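Local coordinates for protein porin (Acinetobacter baumannii AB307-0294, PDB 5DL7) that probably forms a water-filled beta-barrel channel through the outer membrane for the uptake of small solutes, as porins of the OprD family do, at residues R28-D33 with S91-V96; G232-P235 with N241-S244; L305-S310 with S367-L372; Y326-A331 with V336-L341. One frame throughout, in Å; residues are numbered along the deposited sequence.

Overall arrangement
All four contacts belong to one antiparallel beta-barrel. Along the chain contact 1 closes before contact 2 opens and contact 2 before contact 3, inside whose loop contact 4 is nested. Contacts 1 and 3 each seat a loop against the inner side of a barrel strand; their centres are about 17 Å apart. Centres of contacts 2 and 4 are about 22 Å apart, those of contacts 1 and 2, on opposite sides of the chain's centre, about 35 Å. Contacts 3 and 4 touch where Leu-372 CD1 meets Leu-341 CD1 at 3.9 Å. Contacts 1 and 3 thus hold loops folded into the barrel, where they probably narrow the channel; contacts 2 and 4 lie where neighbouring wall strands are joined.

Contact 1: residues R28-D33 with S91-V96; sequences RNFYFD and SGLLPV. With C8E ((hydroxyethyloxy)tri(ethyloxy)octane), chain K.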
loop_
_atom_site.group_PDB
_atom_site.type_symbol
_atom_site.label_atom_id
_atom_site.label_comp_id
_atom_site.label_asym_id
_atom_site.label_seq_id
_atom_site.Cartn_x
_atom_site.Cartn_y
_atom_site.Cartn_z
ATOM N N ARG A 28 -1.754 4.373 17.532
ATOM C CA ARG A 28 -0.514 4.221 16.723
ATOM C C ARG A 28 0.448 5.333 17.013
ATOM O O ARG A 28 0.023 6.481 17.141
ATOM C CB ARG A 28 -0.866 4.363 15.248
ATOM C CG ARG A 28 -1.958 3.458 14.772
ATOM C CD ARG A 28 -1.219 2.296 13.976
ATOM N NE ARG A 28 -1.038 2.863 12.761
ATOM C CZ ARG A 28 -0.191 2.803 11.678
ATOM N NH1 ARG A 28 -0.559 3.693 10.841
ATOM N NH2 ARG A 28 0.813 2.070 11.339
ATOM N N ASN A 29 1.709 5.023 17.240
ATOM C CA ASN A 29 2.768 5.988 17.367
ATOM C C ASN A 29 3.748 5.629 16.202
ATOM O O ASN A 29 4.065 4.429 16.071
ATOM C CB ASN A 29 3.448 5.758 18.652
ATOM C CG ASN A 29 4.457 6.836 18.936
ATOM O OD1 ASN A 29 5.519 6.837 18.421
ATOM N ND2 ASN A 29 4.066 7.819 19.672
ATOM N N PHE A 30 4.017 6.575 15.352
ATOM C CA PHE A 30 4.771 6.358 14.071
ATOM C C PHE A 30 5.879 7.443 13.975
ATOM O O PHE A 30 5.591 8.599 13.913
ATOM C CB PHE A 30 3.773 6.465 12.995
ATOM C CG PHE A 30 4.174 5.892 11.651
ATOM C CD1 PHE A 30 5.509 5.929 11.134
ATOM C CD2 PHE A 30 3.169 5.428 10.760
ATOM C CE1 PHE A 30 5.870 5.378 9.899
ATOM C CE2 PHE A 30 3.517 4.852 9.503
ATOM C CZ PHE A 30 4.860 4.828 9.068
ATOM N N TYR A 31 7.109 7.010 13.901
ATOM C CA TYR A 31 8.216 7.917 13.569
ATOM C C TYR A 31 8.742 7.558 12.184
ATOM O O TYR A 31 8.923 6.340 11.905
ATOM C CB TYR A 31 9.367 7.645 14.564
ATOM C CG TYR A 31 10.615 8.440 14.280
ATOM C CD1 TYR A 31 10.578 9.849 14.319
ATOM C CD2 TYR A 31 11.788 7.835 13.835
ATOM C CE1 TYR A 31 11.720 10.604 14.054
ATOM C CE2 TYR A 31 12.930 8.595 13.529
ATOM C CZ TYR A 31 12.869 9.983 13.676
ATOM O OH TYR A 31 13.973 10.731 13.387
ATOM N N PHE A 32 8.932 8.559 11.353
ATOM C CA PHE A 32 9.334 8.356 9.939
ATOM C C PHE A 32 10.507 9.289 9.693
ATOM O O PHE A 32 10.427 10.453 10.000
ATOM C CB PHE A 32 8.187 8.762 9.014
ATOM C CG PHE A 32 8.479 8.625 7.526
ATOM C CD1 PHE A 32 9.241 9.592 6.858
ATOM C CD2 PHE A 32 7.969 7.547 6.791
ATOM C CE1 PHE A 32 9.529 9.482 5.520
ATOM C CE2 PHE A 32 8.240 7.433 5.417
ATOM C CZ PHE A 32 9.045 8.389 4.802
ATOM N N ASP A 33 11.603 8.702 9.241
ATOM C CA ASP A 33 12.801 9.560 8.920
ATOM C C ASP A 33 13.366 9.028 7.628
ATOM O O ASP A 33 14.084 8.005 7.663
ATOM C CB ASP A 33 13.805 9.342 10.021
ATOM C CG ASP A 33 15.206 10.103 9.739
ATOM O OD1 ASP A 33 15.097 11.222 9.146
ATOM O OD2 ASP A 33 16.323 9.526 10.112
ATOM N N SER A 91 6.674 14.000 5.351
ATOM C CA SER A 91 6.637 12.505 5.419
ATOM C C SER A 91 5.408 11.859 4.922
ATOM O O SER A 91 5.382 10.628 4.620
ATOM C CB SER A 91 6.855 12.150 6.903
ATOM O OG SER A 91 5.700 12.363 7.696
ATOM N N GLY A 92 4.291 12.557 5.001
ATOM C CA GLY A 92 3.015 11.969 4.854
ATOM C C GLY A 92 2.212 11.539 6.105
ATOM O O GLY A 92 1.122 11.034 6.021
ATOM N N LEU A 93 2.816 11.669 7.270
ATOM C CA LEU A 93 2.169 11.344 8.487
ATOM C C LEU A 93 1.186 12.464 8.911
ATOM O O LEU A 93 0.380 12.279 9.760
ATOM C CB LEU A 93 3.187 11.159 9.676
ATOM C CG LEU A 93 4.122 9.937 9.540
ATOM C CD1 LEU A 93 4.935 9.792 10.789
ATOM C CD2 LEU A 93 3.324 8.645 9.325
ATOM N N LEU A 94 1.520 13.710 8.508
ATOM C CA LEU A 94 0.766 14.897 8.993
ATOM C C LEU A 94 0.509 15.843 7.740
ATOM O O LEU A 94 1.374 15.890 6.789
ATOM C CB LEU A 94 1.604 15.693 9.958
ATOM C CG LEU A 94 1.883 15.006 11.329
ATOM C CD1 LEU A 94 3.036 15.700 12.031
ATOM C CD2 LEU A 94 0.634 15.064 12.178
ATOM N N PRO A 95 -0.595 16.554 7.779
ATOM C CA PRO A 95 -0.820 17.627 6.744
ATOM C C PRO A 95 0.262 18.662 6.818
ATOM O O PRO A 95 0.779 19.055 7.923
ATOM C CB PRO A 95 -2.203 18.139 7.032
ATOM C CG PRO A 95 -2.813 17.147 8.043
ATOM C CD PRO A 95 -1.626 16.639 8.821
ATOM N N VAL A 96 0.736 19.035 5.611
ATOM C CA VAL A 96 1.805 20.074 5.575
ATOM C C VAL A 96 1.303 21.264 4.731
ATOM O O VAL A 96 0.801 21.026 3.637
ATOM C CB VAL A 96 3.071 19.480 4.922
ATOM C CG1 VAL A 96 4.110 20.500 4.743
ATOM C CG2 VAL A 96 3.712 18.418 5.899
HETATM O O12 C8E K . 12.468 13.184 17.065
HETATM C C13 C8E K . 11.951 12.364 18.086
HETATM C C14 C8E K . 11.780 10.943 17.574
HETATM O O15 C8E K . 11.490 10.029 18.638
HETATM C C16 C8E K . 11.560 8.627 18.280
HETATM C C17 C8E K . 10.381 8.020 18.991
HETATM O O18 C8E K . 10.274 6.601 18.892
HETATM C C19 C8E K . 8.899 6.194 18.769
HETATM C C20 C8E K . 8.706 4.756 18.300
HETATM O O21 C8E K . 7.510 4.632 17.432
#
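Leu-93 lays its CD2 methyl over one face of the Phe-30 ring, 3.6 Å from the ring centroid and 14° off the normal, a CH-pi contact in which the two side chains cross at about a right angle. The other branch, CD1, reaches the backbone, 3.4 Å from Phe-30 O, and also meets Phe-32 CB at 3.8 Å, so one leucine straddles two alternate residues of the strand. With CG set beside its own backbone N (chi1 -67°), Leu-93 directs both methyls to the strand. Phe-32 CD1 touches Ser-91 CB at 3.5 Å, while Ser-91 O, which accepts a hydrogen bond from Arg-140 NE, lies above the centre of the Phe-32 ring. Ser-91 OG accepts a nearly straight bond from Leu-93 N (3.0 Å, 166°), an ST turn that holds the leucine's backbone in place; the same hydroxyl is bonded to Asp-48. On the other side of strand 28-33, detergent chain K runs over one face of the Tyr-31 ring and donates from O21 to Asn-29 OD1 at 3.1 Å. Alternate residues thus face detergent and the barrel interior, where the loop between strands 66-79 and 105-117 folds inward against the wall, as loops of OprD-family porin barrels do.

Contact 2: residues G232-P235 with N241-S244; sequences GKQP and NFLS
This is an antiparallel strand pairing at the closed end of a beta hairpin, where strand 223-235 turns into strand 240-253; the two short segments run at 164° to each other with their axes 4.4 Å apart. Four backbone hydrogen bonds join them. Gln-234 and Phe-242 form one hydrogen-bonded pair, with Gln-234 N to Phe-242 O and Phe-242 N to Gln-234 O both 2.9 Å and nearly straight. Gly-232 and Ser-244 form the other, more bent at the hydrogens: Gly-232 N to Ser-244 O is 2.9 Å, with an angle of 155°. The non-hydrogen-bonded pairs are Lys-233 with Leu-243 and Pro-235 with Asn-241. Such up-and-down hairpins, each strand bonded to the next, build the wall of a porin barrel, and this one is tied on to strand 263-275 by backbone bonds of Asn-241 and Leu-243. On the face of Lys-233 and Leu-243 the two side chains lie side by side, Leu-243 CD2 against Lys-233 CG at 3.6 Å. The lysine chain is extended throughout and brings CE loosely near Asn-241 CG (4.2 Å), while Asn-241 OD1 approaches Pro-235 CA at 3.5 Å and Asn-241 ND2 bonds to Asn-274. On the other face Gln-234 brings OE1 to the edge of the Phe-242 ring, near its plane and 4.2 Å from Phe-242 CD2, with amide and ring planes 76° apart; OE1 is hydrogen-bonded to Tyr-210.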
loop_
_atom_site.group_PDB
_atom_site.type_symbol
_atom_site.label_atom_id
_atom_site.label_comp_id
_atom_site.label_asym_id
_atom_site.label_seq_id
_atom_site.Cartn_x
_atom_site.Cartn_y
_atom_site.Cartn_z
ATOM N N GLY A 232 -0.168 -18.214 -4.320
ATOM C CA GLY A 232 -0.420 -19.488 -3.736
ATOM C C GLY A 232 0.567 -19.899 -2.687
ATOM O O GLY A 232 1.554 -19.167 -2.443
ATOM N N LYS A 233 0.169 -20.945 -2.015
ATOM C CA LYS A 233 1.008 -21.582 -0.997
ATOM C C LYS A 233 0.716 -23.057 -1.136
ATOM O O LYS A 233 -0.398 -23.527 -0.791
ATOM C CB LYS A 233 0.636 -21.055 0.375
ATOM C CG LYS A 233 1.393 -21.840 1.466
ATOM C CD LYS A 233 1.094 -21.139 2.822
ATOM C CE LYS A 233 1.612 -21.911 4.025
ATOM N NZ LYS A 233 0.895 -21.386 5.251
ATOM N N GLN A 234 1.618 -23.738 -1.775
ATOM C CA GLN A 234 1.389 -25.068 -2.137
ATOM C C GLN A 234 2.394 -25.988 -1.360
ATOM O O GLN A 234 3.595 -25.871 -1.539
ATOM C CB GLN A 234 1.749 -25.220 -3.626
ATOM C CG GLN A 234 1.552 -26.610 -4.224
ATOM C CD GLN A 234 1.980 -26.664 -5.686
ATOM O OE1 GLN A 234 2.118 -25.731 -6.399
ATOM N NE2 GLN A 234 2.136 -27.845 -6.119
ATOM N N PRO A 235 1.881 -26.995 -0.682
ATOM C CA PRO A 235 2.823 -27.904 0.043
ATOM C C PRO A 235 3.511 -28.761 -0.967
ATOM O O PRO A 235 2.803 -29.404 -1.702
ATOM C CB PRO A 235 1.913 -28.735 0.912
ATOM C CG PRO A 235 0.504 -28.355 0.621
ATOM C CD PRO A 235 0.458 -27.165 -0.268
ATOM N N ASN A 241 6.845 -25.688 1.838
ATOM C CA ASN A 241 5.783 -25.037 1.109
ATOM C C ASN A 241 6.421 -24.135 0.053
ATOM O O ASN A 241 7.550 -23.556 0.241
ATOM C CB ASN A 241 4.906 -24.202 2.026
ATOM C CG ASN A 241 4.284 -25.003 3.133
ATOM O OD1 ASN A 241 3.691 -25.990 2.829
ATOM N ND2 ASN A 241 4.691 -24.782 4.371
ATOM N N PHE A 242 5.780 -24.083 -1.119
ATOM C CA PHE A 242 6.222 -23.230 -2.257
ATOM C C PHE A 242 5.256 -22.084 -2.386
ATOM O O PHE A 242 4.061 -22.262 -2.496
ATOM C CB PHE A 242 6.198 -24.026 -3.510
ATOM C CG PHE A 242 6.297 -23.159 -4.761
ATOM C CD1 PHE A 242 7.396 -22.398 -4.972
ATOM C CD2 PHE A 242 5.273 -23.133 -5.672
ATOM C CE1 PHE A 242 7.496 -21.491 -6.093
ATOM C CE2 PHE A 242 5.359 -22.292 -6.807
ATOM C CZ PHE A 242 6.477 -21.459 -6.991
ATOM N N LEU A 243 5.738 -20.879 -2.161
ATOM C CA LEU A 243 4.919 -19.686 -2.115
ATOM C C LEU A 243 5.090 -18.926 -3.462
ATOM O O LEU A 243 6.223 -18.813 -4.021
ATOM C CB LEU A 243 5.306 -18.778 -0.973
ATOM C CG LEU A 243 5.470 -19.269 0.464
ATOM C CD1 LEU A 243 5.356 -18.184 1.481
ATOM C CD2 LEU A 243 4.629 -20.370 0.805
ATOM N N SER A 244 4.037 -18.279 -3.924
ATOM C CA SER A 244 4.085 -17.511 -5.221
ATOM C C SER A 244 3.153 -16.350 -5.130
ATOM O O SER A 244 2.082 -16.388 -4.507
ATOM C CB SER A 244 3.776 -18.452 -6.490
ATOM O OG SER A 244 2.489 -18.979 -6.222
#

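Contact 3: residues L305-S310 with S367-L372; sequences LDFMSS and SLEFDL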
loop_
_atom_site.group_PDB
_atom_site.type_symbol
_atom_site.label_atom_id
_atom_site.label_comp_id
_atom_site.label_asym_id
_atom_site.label_seq_id
_atom_site.Cartn_x
_atom_site.Cartn_y
_atom_site.Cartn_z
ATOM N N LEU A 305 6.750 -6.321 -5.442
ATOM C CA LEU A 305 7.884 -5.869 -4.533
ATOM C C LEU A 305 7.493 -4.503 -3.997
ATOM O O LEU A 305 7.336 -3.533 -4.776
ATOM C CB LEU A 305 9.266 -5.907 -5.257
ATOM C CG LEU A 305 9.615 -7.182 -5.927
ATOM C CD1 LEU A 305 11.009 -7.063 -6.511
ATOM C CD2 LEU A 305 9.563 -8.291 -4.846
ATOM N N ASP A 306 7.197 -4.369 -2.722
ATOM C CA ASP A 306 6.685 -3.105 -2.114
ATOM C C ASP A 306 7.746 -2.522 -1.164
ATOM O O ASP A 306 7.711 -2.562 0.038
ATOM C CB ASP A 306 5.448 -3.386 -1.285
ATOM C CG ASP A 306 5.673 -4.448 -0.171
ATOM O OD1 ASP A 306 6.643 -5.469 -0.228
ATOM O OD2 ASP A 306 4.823 -4.388 0.843
ATOM N N PHE A 307 8.801 -1.975 -1.752
ATOM C CA PHE A 307 9.969 -1.412 -0.975
ATOM C C PHE A 307 9.758 0.002 -0.443
ATOM O O PHE A 307 8.830 0.711 -0.994
ATOM C CB PHE A 307 11.161 -1.461 -1.929
ATOM C CG PHE A 307 11.903 -2.809 -1.869
ATOM C CD1 PHE A 307 11.326 -3.966 -2.347
ATOM C CD2 PHE A 307 13.122 -2.923 -1.289
ATOM C CE1 PHE A 307 12.031 -5.187 -2.344
ATOM C CE2 PHE A 307 13.813 -4.154 -1.210
ATOM C CZ PHE A 307 13.246 -5.295 -1.726
ATOM N N MET A 308 10.451 0.387 0.555
ATOM C CA MET A 308 10.265 1.560 1.366
ATOM C C MET A 308 10.540 2.850 0.575
ATOM O O MET A 308 9.791 3.853 0.728
ATOM C CB MET A 308 11.042 1.507 2.640
ATOM C CG MET A 308 10.482 0.390 3.519
ATOM S SD MET A 308 11.732 0.040 4.885
ATOM C CE MET A 308 11.850 1.585 5.726
ATOM N N SER A 309 11.623 2.863 -0.206
ATOM C CA SER A 309 12.256 4.145 -0.555
ATOM C C SER A 309 12.080 4.468 -2.079
ATOM O O SER A 309 12.618 5.508 -2.478
ATOM C CB SER A 309 13.747 4.170 -0.223
ATOM O OG SER A 309 13.885 3.921 1.174
ATOM N N SER A 310 11.443 3.587 -2.856
ATOM C CA SER A 310 11.155 3.825 -4.268
ATOM C C SER A 310 10.047 2.886 -4.663
ATOM O O SER A 310 9.873 1.824 -4.045
ATOM C CB SER A 310 12.391 3.479 -5.149
ATOM O OG SER A 310 12.155 3.507 -6.594
ATOM N N SER A 367 18.132 -1.177 -2.957
ATOM C CA SER A 367 17.707 -1.064 -1.537
ATOM C C SER A 367 18.096 -2.306 -0.762
ATOM O O SER A 367 17.768 -3.421 -1.225
ATOM C CB SER A 367 16.169 -1.059 -1.493
ATOM O OG SER A 367 15.554 0.095 -2.014
ATOM N N LEU A 368 18.651 -2.074 0.385
ATOM C CA LEU A 368 18.836 -3.140 1.427
ATOM C C LEU A 368 17.928 -2.771 2.585
ATOM O O LEU A 368 18.107 -1.716 3.160
ATOM C CB LEU A 368 20.301 -3.328 1.875
ATOM C CG LEU A 368 20.534 -4.416 2.953
ATOM C CD1 LEU A 368 20.094 -5.825 2.341
ATOM C CD2 LEU A 368 22.006 -4.334 3.252
ATOM N N GLU A 369 17.009 -3.645 2.928
ATOM C CA GLU A 369 16.091 -3.424 4.021
ATOM C C GLU A 369 16.125 -4.492 5.109
ATOM O O GLU A 369 16.413 -5.638 4.884
ATOM C CB GLU A 369 14.633 -3.412 3.622
ATOM C CG GLU A 369 14.389 -2.385 2.489
ATOM C CD GLU A 369 12.867 -2.187 2.214
ATOM O OE1 GLU A 369 11.994 -2.876 2.756
ATOM O OE2 GLU A 369 12.621 -1.273 1.335
ATOM N N PHE A 370 15.818 -4.034 6.303
ATOM C CA PHE A 370 15.634 -4.821 7.550
ATOM C C PHE A 370 14.329 -4.481 8.214
ATOM O O PHE A 370 13.967 -3.340 8.227
ATOM C CB PHE A 370 16.742 -4.584 8.565
ATOM C CG PHE A 370 18.036 -4.967 8.048
ATOM C CD1 PHE A 370 18.423 -6.306 8.145
ATOM C CD2 PHE A 370 18.888 -4.065 7.385
ATOM C CE1 PHE A 370 19.656 -6.805 7.650
ATOM C CE2 PHE A 370 20.153 -4.521 6.900
ATOM C CZ PHE A 370 20.500 -5.906 6.992
ATOM N N ASP A 371 13.592 -5.521 8.704
ATOM C CA ASP A 371 12.264 -5.358 9.286
ATOM C C ASP A 371 12.213 -6.306 10.471
ATOM O O ASP A 371 12.287 -7.472 10.256
ATOM C CB ASP A 371 11.256 -5.707 8.208
ATOM C CG ASP A 371 9.819 -5.536 8.583
ATOM O OD1 ASP A 371 9.435 -5.194 9.702
ATOM O OD2 ASP A 371 8.946 -5.565 7.628
ATOM N N LEU A 372 12.083 -5.774 11.634
ATOM C CA LEU A 372 11.881 -6.521 12.909
ATOM C C LEU A 372 10.627 -6.101 13.563
ATOM O O LEU A 372 10.445 -4.926 13.790
ATOM C CB LEU A 372 13.039 -6.287 13.824
ATOM C CG LEU A 372 13.148 -7.285 14.979
ATOM C CD1 LEU A 372 13.348 -8.693 14.565
ATOM C CD2 LEU A 372 14.238 -6.769 15.876
HETATM O O HOH W 1 13.857 0.659 -0.016
#
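The loop 305-310 passes strand 367-372 without pairing to it, coming nearest at Met-308 and Glu-369, whose CA atoms are 8.1 Å apart, so side chains bridge the gap. Glu-369, with CG beside its backbone N (chi1 -54°) and the chain extended beyond, accepts at OE2 a practically straight bond from Met-308 N (2.8 Å, 178°), on the syn side. Water 1 donates to Glu-369 OE2 at 2.7 Å, a second grip; it accepts from Ser-309 N and bonds Ser-367 OG, itself hydrogen-bonded to Tyr-312 OH. The other oxygen, OE1, forms a salt bridge with Arg-346, probably stabilising the carboxylate as an anion. This loop, between strands 278-288 and 318-327, folds into the barrel, as constricting loops of porins do; here backbone N-H groups of Met-308 and, through water, Ser-309 help tie it to the inner wall, with Asp-306 in a salt bridge to Arg-346. Phe-307 lies obliquely against the glutamate, ring and carboxylate planes 57° apart: Phe-307 CD2 is 3.1 Å from Glu-369 OE2 and 3.6 Å from Ser-367 CB. Arg-346 also makes a cation-pi contact with Phe-307. Met-308 passes the carboxylate, its SD 3.6 Å from Glu-369 OE1, and touches Glu-408 and Arg-410 of strand 406-418.

Contact 4: residues Y326-A331 with V336-L341; sequences YDFKNA and VSLNGL. With C8E ((hydroxyethyloxy)tri(ethyloxy)octane), chain F; C8E ((hydroxyethyloxy)tri(ethyloxy)octane), chain G.
Phe-328 N donates to Leu-341 O (3.0 Å, 158°) and Leu-338 N to Ala-331 O (3.1 Å, 170°). Water 2 donates to Asp-327 OD1 and Leu-341 O and accepts from Gly-340 N; water 3 joins Lys-329 O and Ala-331 O to Ser-337 OG. Asp-327 OD1 also accepts from Lys-329 N, an Asx turn leading into type I turn 328-331; Ser-337 OG makes an ST turn with Asn-339 N, leading into type II turn 338-341. Lys-329 and Asn-339 lie side by side, Asn-339 OD1 3.4 Å from Lys-329 CG. Phe-328 CG lies beside its backbone N (chi1 -73°), setting the ring alongside Leu-338 and Leu-341. Leu-341 CD2 sits over one face of the Phe-328 ring, 3.8 Å from its centroid, and Tyr-326 CD2 over the opposite face. Detergent chains F and G reach the ring's rim, and chain G C19 meets Ala-331 CB at 3.5 Å. The connection links barrel strands 318-327 and 341-353, with Leu-341 packing on Tyr-374 of strand 363-375.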
loop_
_atom_site.group_PDB
_atom_site.type_symbol
_atom_site.label_atom_id
_atom_site.label_comp_id
_atom_site.label_asym_id
_atom_site.label_seq_id
_atom_site.Cartn_x
_atom_site.Cartn_y
_atom_site.Cartn_z
ATOM N N TYR A 326 12.144 -15.006 8.927
ATOM C CA TYR A 326 11.967 -16.038 10.029
ATOM C C TYR A 326 10.862 -15.613 10.940
ATOM O O TYR A 326 10.694 -14.434 11.361
ATOM C CB TYR A 326 13.313 -16.211 10.822
ATOM C CG TYR A 326 13.215 -17.414 11.739
ATOM C CD1 TYR A 326 13.284 -18.686 11.175
ATOM C CD2 TYR A 326 13.144 -17.270 13.098
ATOM C CE1 TYR A 326 13.195 -19.806 12.009
ATOM C CE2 TYR A 326 13.122 -18.375 13.969
ATOM C CZ TYR A 326 13.108 -19.630 13.368
ATOM O OH TYR A 326 13.087 -20.833 14.110
ATOM N N ASP A 327 10.001 -16.587 11.203
ATOM C CA ASP A 327 8.983 -16.463 12.241
ATOM C C ASP A 327 9.435 -17.229 13.479
ATOM O O ASP A 327 9.654 -18.422 13.484
ATOM C CB ASP A 327 7.681 -17.028 11.698
ATOM C CG ASP A 327 6.569 -17.022 12.685
ATOM O OD1 ASP A 327 6.628 -16.864 13.926
ATOM O OD2 ASP A 327 5.443 -17.234 12.085
ATOM N N PHE A 328 9.542 -16.473 14.528
ATOM C CA PHE A 328 10.103 -16.975 15.789
ATOM C C PHE A 328 9.103 -17.674 16.753
ATOM O O PHE A 328 9.387 -17.910 17.961
ATOM C CB PHE A 328 10.754 -15.815 16.574
ATOM C CG PHE A 328 12.027 -15.285 16.065
ATOM C CD1 PHE A 328 12.028 -14.304 15.086
ATOM C CD2 PHE A 328 13.277 -15.839 16.436
ATOM C CE1 PHE A 328 13.204 -13.791 14.603
ATOM C CE2 PHE A 328 14.500 -15.254 15.890
ATOM C CZ PHE A 328 14.442 -14.252 15.021
ATOM N N LYS A 329 7.988 -18.155 16.214
ATOM C CA LYS A 329 6.909 -18.781 16.989
ATOM C C LYS A 329 7.388 -19.897 17.856
ATOM O O LYS A 329 6.849 -20.052 18.973
ATOM C CB LYS A 329 5.840 -19.206 15.944
ATOM C CG LYS A 329 4.642 -19.954 16.603
ATOM C CD LYS A 329 3.342 -19.931 15.749
ATOM C CE LYS A 329 3.683 -19.969 14.250
ATOM N NZ LYS A 329 4.635 -21.118 13.986
ATOM N N ASN A 330 8.400 -20.648 17.442
ATOM C CA ASN A 330 8.877 -21.797 18.191
ATOM C C ASN A 330 10.207 -21.599 18.796
ATOM O O ASN A 330 10.829 -22.571 19.296
ATOM C CB ASN A 330 8.986 -23.023 17.313
ATOM C CG ASN A 330 7.651 -23.473 16.794
ATOM O OD1 ASN A 330 6.644 -23.571 17.523
ATOM N ND2 ASN A 330 7.602 -23.736 15.526
ATOM N N ALA A 331 10.649 -20.345 18.949
ATOM C CA ALA A 331 12.006 -20.037 19.379
ATOM C C ALA A 331 11.910 -19.491 20.824
ATOM O O ALA A 331 10.796 -19.040 21.239
ATOM C CB ALA A 331 12.657 -19.065 18.446
ATOM N N VAL A 336 12.144 -16.972 28.058
ATOM C CA VAL A 336 11.446 -15.988 27.275
ATOM C C VAL A 336 11.116 -16.579 25.952
ATOM O O VAL A 336 11.995 -16.817 25.107
ATOM C CB VAL A 336 12.280 -14.670 27.132
ATOM C CG1 VAL A 336 11.506 -13.646 26.399
ATOM C CG2 VAL A 336 12.687 -14.055 28.476
ATOM N N SER A 337 9.820 -16.782 25.689
ATOM C CA SER A 337 9.351 -17.159 24.354
ATOM C C SER A 337 9.442 -16.029 23.389
ATOM O O SER A 337 9.160 -14.880 23.759
ATOM C CB SER A 337 7.811 -17.510 24.389
ATOM O OG SER A 337 7.462 -17.796 23.045
ATOM N N LEU A 338 9.900 -16.264 22.190
ATOM C CA LEU A 338 9.960 -15.314 21.178
ATOM C C LEU A 338 8.754 -15.346 20.245
ATOM O O LEU A 338 8.749 -14.696 19.191
ATOM C CB LEU A 338 11.255 -15.351 20.359
ATOM C CG LEU A 338 12.558 -15.209 21.229
ATOM C CD1 LEU A 338 13.752 -15.360 20.312
ATOM C CD2 LEU A 338 12.624 -13.781 21.751
ATOM N N ASN A 339 7.745 -16.093 20.625
ATOM C CA ASN A 339 6.548 -16.058 19.784
ATOM C C ASN A 339 5.964 -14.629 19.732
ATOM O O ASN A 339 5.848 -13.910 20.758
ATOM C CB ASN A 339 5.562 -17.107 20.375
ATOM C CG ASN A 339 4.295 -17.218 19.532
ATOM O OD1 ASN A 339 4.336 -17.090 18.362
ATOM N ND2 ASN A 339 3.135 -17.269 20.240
ATOM N N GLY A 340 5.628 -14.263 18.491
ATOM C CA GLY A 340 5.185 -12.937 18.031
ATOM C C GLY A 340 6.285 -12.092 17.460
ATOM O O GLY A 340 6.023 -11.120 16.802
ATOM N N LEU A 341 7.572 -12.629 17.505
ATOM C CA LEU A 341 8.692 -11.962 16.754
ATOM C C LEU A 341 8.806 -12.500 15.377
ATOM O O LEU A 341 8.634 -13.689 15.143
ATOM C CB LEU A 341 10.028 -12.204 17.538
ATOM C CG LEU A 341 11.225 -11.392 17.037
ATOM C CD1 LEU A 341 10.999 -9.922 17.445
ATOM C CD2 LEU A 341 12.467 -11.909 17.817
HETATM C C1 C8E F . 15.916 -10.925 19.858
HETATM C C2 C8E F . 16.364 -11.576 18.549
HETATM C C3 C8E F . 16.302 -10.653 17.305
HETATM C C4 C8E F . 16.910 -11.422 16.125
HETATM C C5 C8E F . 16.948 -10.735 14.782
HETATM C C6 C8E F . 17.882 -11.328 13.785
HETATM C C7 C8E F . 17.331 -12.580 13.264
HETATM C C8 C8E F . 18.161 -13.056 12.194
HETATM O O9 C8E F . 17.291 -14.159 12.221
HETATM C C10 C8E F . 17.239 -15.461 11.670
HETATM C C11 C8E F . 17.042 -16.217 12.923
HETATM O O12 C8E F . 16.808 -17.649 12.899
HETATM C C13 C8E F . 17.885 -18.559 13.349
HETATM C C14 C8E F . 17.358 -19.895 13.893
HETATM O O15 C8E F . 17.780 -21.108 13.168
HETATM C C16 C8E F . 16.967 -22.273 13.446
HETATM C C17 C8E F . 17.253 -23.463 12.489
HETATM O O18 C8E F . 16.310 -23.943 11.495
HETATM C C19 C8E F . 14.988 -24.392 11.942
HETATM C C20 C8E F . 14.329 -23.389 12.919
HETATM O O21 C8E F . 12.922 -23.155 12.994
HETATM C C1 C8E G . 22.883 -9.481 8.813
HETATM C C2 C8E G . 22.866 -10.900 8.217
HETATM C C3 C8E G . 21.573 -11.519 7.541
HETATM C C4 C8E G . 20.665 -12.326 8.487
HETATM C C5 C8E G . 21.389 -13.594 8.972
HETATM C C6 C8E G . 20.708 -14.392 10.112
HETATM C C7 C8E G . 21.510 -15.671 10.385
HETATM C C8 C8E G . 21.157 -16.346 11.671
HETATM O O9 C8E G . 21.267 -15.417 12.710
HETATM C C10 C8E G . 20.688 -15.931 13.892
HETATM C C11 C8E G . 20.847 -14.819 14.874
HETATM O O12 C8E G . 20.006 -15.113 16.030
HETATM C C13 C8E G . 18.608 -14.775 16.161
HETATM C C14 C8E G . 18.219 -15.044 17.648
HETATM O O15 C8E G . 17.749 -16.406 17.680
HETATM C C16 C8E G . 17.174 -16.766 18.941
HETATM C C17 C8E G . 16.526 -18.142 18.773
HETATM O O18 C8E G . 16.289 -18.797 17.486
HETATM C C19 C8E G . 15.935 -20.183 17.797
HETATM C C20 C8E G . 15.805 -21.169 16.674
HETATM O O21 C8E G . 15.330 -22.424 17.212
HETATM O O HOH W 2 6.360 -15.071 15.751
HETATM O O HOH W 3 8.259 -19.879 21.345
#